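Orotidine-5-phosphate decarboxylase/orotate phosphoribosyltransferase, putative (Ompdcase-oprtase, putative) (Leishmania infantum, PDB 3QW3) probably catalyses, through this decarboxylase domain of a bifunctional UMP synthase, the conversion of orotidine 5'-phosphate to UMP and carbon dioxide, the last step of de novo UMP synthesis. Local coordinates at residues Ile88-Thr91 with Ala92-Tyr95; Ser118-Pro121 with Phe122-Pro126. All coordinates share one frame; numbering follows the deposited sequence. Where two conformers were deposited one is given.

Contact 1 of 2, residues Ile88-Thr91 with Ala92-Tyr95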
loop_
_atom_site.group_PDB
_atom_site.type_symbol
_atom_site.label_atom_id
_atom_site.label_comp_id
_atom_site.label_asym_id
_atom_site.label_seq_id
_atom_site.Cartn_x
_atom_site.Cartn_y
_atom_site.Cartn_z
ATOM N N ILE A 88 8.058 -5.617 -1.864
ATOM C CA ILE A 88 8.997 -6.281 -2.765
ATOM C C ILE A 88 8.948 -7.797 -2.708
ATOM O O ILE A 88 8.293 -8.368 -1.834
ATOM C CB ILE A 88 10.444 -5.770 -2.578
ATOM C CG1 ILE A 88 10.788 -5.563 -1.094
ATOM C CG2 ILE A 88 10.630 -4.477 -3.358
ATOM C CD1 ILE A 88 10.881 -6.830 -0.283
ATOM N N ALA A 89 9.628 -8.433 -3.666
ATOM C CA ALA A 89 9.921 -9.874 -3.635
ATOM C C ALA A 89 8.711 -10.756 -3.331
ATOM O O ALA A 89 7.634 -10.552 -3.911
ATOM C CB ALA A 89 11.089 -10.161 -2.671
ATOM N N ASP A 90 8.892 -11.718 -2.419
ATOM C CA ASP A 90 7.851 -12.677 -2.050
ATOM C C ASP A 90 6.593 -12.014 -1.507
ATOM O O ASP A 90 5.490 -12.534 -1.686
ATOM C CB ASP A 90 8.374 -13.677 -1.005
ATOM C CG ASP A 90 9.478 -14.575 -1.539
ATOM O OD1 ASP A 90 9.826 -14.488 -2.742
ATOM O OD2 ASP A 90 10.001 -15.381 -0.737
ATOM N N THR A 91 6.763 -10.881 -0.826
ATOM C CA THR A 91 5.636 -10.166 -0.238
ATOM C C THR A 91 4.725 -9.636 -1.339
ATOM O O THR A 91 3.524 -9.885 -1.316
ATOM C CB THR A 91 6.096 -9.030 0.692
ATOM O OG1 THR A 91 7.006 -9.560 1.665
ATOM C CG2 THR A 91 4.903 -8.400 1.403
ATOM N N ALA A 92 5.304 -8.921 -2.301
ATOM C CA ALA A 92 4.542 -8.423 -3.446
ATOM C C ALA A 92 3.941 -9.574 -4.263
ATOM O O ALA A 92 2.803 -9.472 -4.727
ATOM C CB ALA A 92 5.400 -7.529 -4.316
ATOM N N ASP A 93 4.694 -10.672 -4.413
ATOM C CA ASP A 93 4.171 -11.886 -5.069
ATOM C C ASP A 93 2.912 -12.388 -4.378
ATOM O O ASP A 93 1.970 -12.820 -5.044
ATOM C CB ASP A 93 5.198 -13.028 -5.070
ATOM C CG ASP A 93 6.329 -12.825 -6.064
ATOM O OD1 ASP A 93 6.183 -12.051 -7.039
ATOM O OD2 ASP A 93 7.382 -13.474 -5.870
ATOM N N ALA A 94 2.910 -12.350 -3.041
ATOM C CA ALA A 94 1.773 -12.808 -2.252
ATOM C C ALA A 94 0.541 -11.921 -2.446
ATOM O O ALA A 94 -0.569 -12.430 -2.600
ATOM C CB ALA A 94 2.140 -12.898 -0.769
ATOM N N TYR A 95 0.741 -10.604 -2.448
ATOM C CA TYR A 95 -0.348 -9.669 -2.731
ATOM C C TYR A 95 -0.932 -9.933 -4.125
ATOM O O TYR A 95 -2.148 -9.895 -4.307
ATOM C CB TYR A 95 0.136 -8.217 -2.677
ATOM C CG TYR A 95 0.298 -7.597 -1.295
ATOM C CD1 TYR A 95 1.425 -6.839 -0.994
ATOM C CD2 TYR A 95 -0.691 -7.727 -0.309
ATOM C CE1 TYR A 95 1.583 -6.234 0.250
ATOM C CE2 TYR A 95 -0.535 -7.124 0.954
ATOM C CZ TYR A 95 0.609 -6.386 1.215
ATOM O OH TYR A 95 0.785 -5.777 2.437
HETATM O O HOH W 1 7.637 -15.534 -4.032
#

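Contact 2 of 2, residues Ser118-Pro121 with Phe122-Pro126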
loop_
_atom_site.group_PDB
_atom_site.type_symbol
_atom_site.label_atom_id
_atom_site.label_comp_id
_atom_site.label_asym_id
_atom_site.label_seq_id
_atom_site.Cartn_x
_atom_site.Cartn_y
_atom_site.Cartn_z
ATOM N N SER A 118 9.241 -3.346 -7.256
ATOM C CA SER A 118 8.078 -3.451 -6.383
ATOM C C SER A 118 6.785 -3.557 -7.192
ATOM O O SER A 118 5.741 -3.946 -6.662
ATOM C CB SER A 118 8.010 -2.267 -5.417
ATOM O OG SER A 118 7.603 -1.081 -6.073
ATOM N N LEU A 119 6.866 -3.209 -8.477
ATOM C CA LEU A 119 5.710 -3.266 -9.375
ATOM C C LEU A 119 5.718 -4.498 -10.277
ATOM O O LEU A 119 4.660 -5.024 -10.621
ATOM C CB LEU A 119 5.635 -1.982 -10.211
ATOM C CG LEU A 119 5.362 -0.692 -9.429
ATOM C CD1 LEU A 119 5.550 0.530 -10.325
ATOM C CD2 LEU A 119 3.965 -0.710 -8.809
ATOM N N GLN A 120 6.916 -4.961 -10.629
ATOM C CA GLN A 120 7.088 -6.150 -11.471
ATOM C C GLN A 120 6.267 -7.382 -11.037
ATOM O O GLN A 120 5.673 -8.041 -11.891
ATOM C CB GLN A 120 8.580 -6.485 -11.635
ATOM C CG GLN A 120 8.892 -7.579 -12.666
ATOM C CD GLN A 120 8.894 -8.988 -12.079
ATOM O OE1 GLN A 120 8.816 -9.181 -10.858
ATOM N NE2 GLN A 120 8.989 -9.988 -12.956
ATOM N N PRO A 121 6.217 -7.697 -9.720
ATOM C CA PRO A 121 5.419 -8.855 -9.293
ATOM C C PRO A 121 3.931 -8.757 -9.642
ATOM O O PRO A 121 3.263 -9.780 -9.763
ATOM C CB PRO A 121 5.614 -8.866 -7.773
ATOM C CG PRO A 121 6.943 -8.230 -7.584
ATOM C CD PRO A 121 6.965 -7.125 -8.584
ATOM N N PHE A 122 3.416 -7.542 -9.792
ATOM C CA PHE A 122 2.050 -7.368 -10.266
ATOM C C PHE A 122 2.010 -7.382 -11.794
ATOM O O PHE A 122 1.168 -8.054 -12.393
ATOM C CB PHE A 122 1.443 -6.082 -9.706
ATOM C CG PHE A 122 1.373 -6.055 -8.207
ATOM C CD1 PHE A 122 0.408 -6.797 -7.526
ATOM C CD2 PHE A 122 2.278 -5.297 -7.473
ATOM C CE1 PHE A 122 0.343 -6.776 -6.134
ATOM C CE2 PHE A 122 2.223 -5.273 -6.077
ATOM C CZ PHE A 122 1.251 -6.011 -5.411
ATOM N N MET A 123 2.951 -6.679 -12.415
ATOM C CA MET A 123 2.946 -6.483 -13.875
ATOM C C MET A 123 3.322 -7.730 -14.677
ATOM O O MET A 123 3.096 -7.783 -15.890
ATOM C CB MET A 123 3.845 -5.306 -14.256
ATOM C CG MET A 123 3.379 -3.974 -13.675
ATOM S SD MET A 123 4.555 -2.637 -13.879
ATOM C CE MET A 123 3.644 -1.277 -13.157
ATOM N N ARG A 124 3.883 -8.733 -14.004
ATOM C CA ARG A 124 4.298 -9.971 -14.676
ATOM C C ARG A 124 3.117 -10.844 -15.127
ATOM O O ARG A 124 3.303 -11.814 -15.873
ATOM C CB ARG A 124 5.282 -10.765 -13.805
ATOM C CG ARG A 124 4.731 -11.216 -12.466
ATOM C CD ARG A 124 5.814 -11.875 -11.608
ATOM N NE ARG A 124 6.258 -13.159 -12.151
ATOM C CZ ARG A 124 5.650 -14.323 -11.935
ATOM N NH1 ARG A 124 4.556 -14.384 -11.186
ATOM N NH2 ARG A 124 6.141 -15.433 -12.472
ATOM N N TYR A 125 1.912 -10.504 -14.664
ATOM C CA TYR A 125 0.683 -11.160 -15.105
ATOM C C TYR A 125 0.150 -10.393 -16.319
ATOM O O TYR A 125 -0.487 -9.353 -16.153
ATOM C CB TYR A 125 -0.388 -11.110 -14.011
ATOM C CG TYR A 125 -0.180 -11.967 -12.773
ATOM C CD1 TYR A 125 0.798 -11.651 -11.829
ATOM C CD2 TYR A 125 -1.012 -13.056 -12.518
ATOM C CE1 TYR A 125 0.967 -12.423 -10.687
ATOM C CE2 TYR A 125 -0.852 -13.835 -11.378
ATOM C CZ TYR A 125 0.140 -13.511 -10.466
ATOM O OH TYR A 125 0.294 -14.283 -9.338
ATOM N N PRO A 126 0.389 -10.903 -17.543
ATOM C CA PRO A 126 -0.004 -10.141 -18.738
ATOM C C PRO A 126 -1.516 -9.918 -18.857
ATOM O O PRO A 126 -1.946 -8.921 -19.449
ATOM C CB PRO A 126 0.499 -11.017 -19.899
ATOM C CG PRO A 126 1.491 -11.952 -19.284
ATOM C CD PRO A 126 0.984 -12.203 -17.901
HETATM O O HOH W 2 4.041 -12.166 -8.774
#

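Contact 1 of 2, residues Ile88-Thr91 with Ala92-Tyr95
Thr-91 and Tyr-95, one helical turn apart, run side by side in the same direction. The methyl CG2 of Thr-91 lies 4.1 Å from CE1 of Tyr-95, and nearer the root of the ring CD1 of Tyr-95 comes to 3.7 Å from O of Thr-91. Because CG2 is anti to the backbone N of Thr-91 (chi1 -54°, measured to OG1), the methyl rather than the hydroxyl is turned to the tyrosine; OG1 is hydrogen-bonded to OD1 of Asn-51 of the second subunit. The acidic pair Asp-90 and Asp-93 is arranged differently: the side chains cross at a slant, their carboxylate planes 26° apart, with OD1 of Asp-90 4.1 Å from OD2 of Asp-93. One water donates to both, at 2.8 Å to OD2 of Asp-93 and more weakly to OD1 of Asp-90, and so should ease the repulsion between the like charges.

All this occurs on the first turns of helix 89-102, which follows strand 80-85 in a beta-alpha-beta unit of the TIM barrel. Successive N-H (i+4) to C=O (i) bonds run from Ala-92 N to Ile-88 O through to Tyr-95 N to Thr-91 O, with Asp-93 N 3.0 Å from Ala-89 O. Asp-90 packs on Phe-54 of the second subunit, and Tyr-95 OH makes a weak hydrogen bond to Arg-85 of that subunit.

Contact 2 of 2, residues Ser118-Pro121 with Phe122-Pro126
Leu-119 and Met-123 lie alongside one another, pointing the same way, and meet through the thioether end: CE of Met-123 is 3.6 Å from CB of Leu-119 and touches CD1 as well. Beyond CG the methionine is extended (chi2 170°, chi3 178°), which carries its methyl out alongside the leucine, level with CB. On the polar side the amide of Gln-120 and the guanidinium of Arg-124 have their planes 52° apart; NE2 of Gln-120 lies 3.9 Å from both CB and CD of Arg-124.

Behind these side chains, O of Leu-119 accepts two backbone bonds, from Met-123 N at 3.0 Å and from Phe-122 N at 2.9 Å. Arg-124 N bonds to Gln-120 O at 2.9 Å. Pro-121, whose nitrogen has no hydrogen to give, kinks the helix, and its carbonyl is taken up by a water 2.7 Å from O, which also binds NH1 of Arg-124 weakly. The same O lies at the edge of the Tyr-125 ring, in its plane. Further out, Leu-119, Phe-122 and Met-123 are turned to strands 107-110 and 129-135, Pro-121 and Phe-122 also meet helix 89-102, and Tyr-125 meets Phe-100 edge to face. The link from the exposed guanidinium to the Pro-121 carbonyl thus passes through a weak water bond, which probably fixes that group only loosely.

How the contacts relate
From the N terminus, strand 80-85 leads into contact 1 in the N-terminal part of helix 89-102; strand 107-110 follows, then contact 2 on helix 116-123, before the chain enters strand 129-135. Each contact is made within one continuous stretch and links residues about one turn apart, so neither closes a long loop; the two stand in series and neither encloses nor crosses the other. Their centres are about 10 Å apart, and the two helices, neighbours round the outside of the barrel, touch directly: Pro-121 packs on Ala-92 and Asp-93, and Phe-122 on Tyr-95. Contact 1 also faces the second subunit, whereas contact 2 has its apolar side against the strands of its own chain.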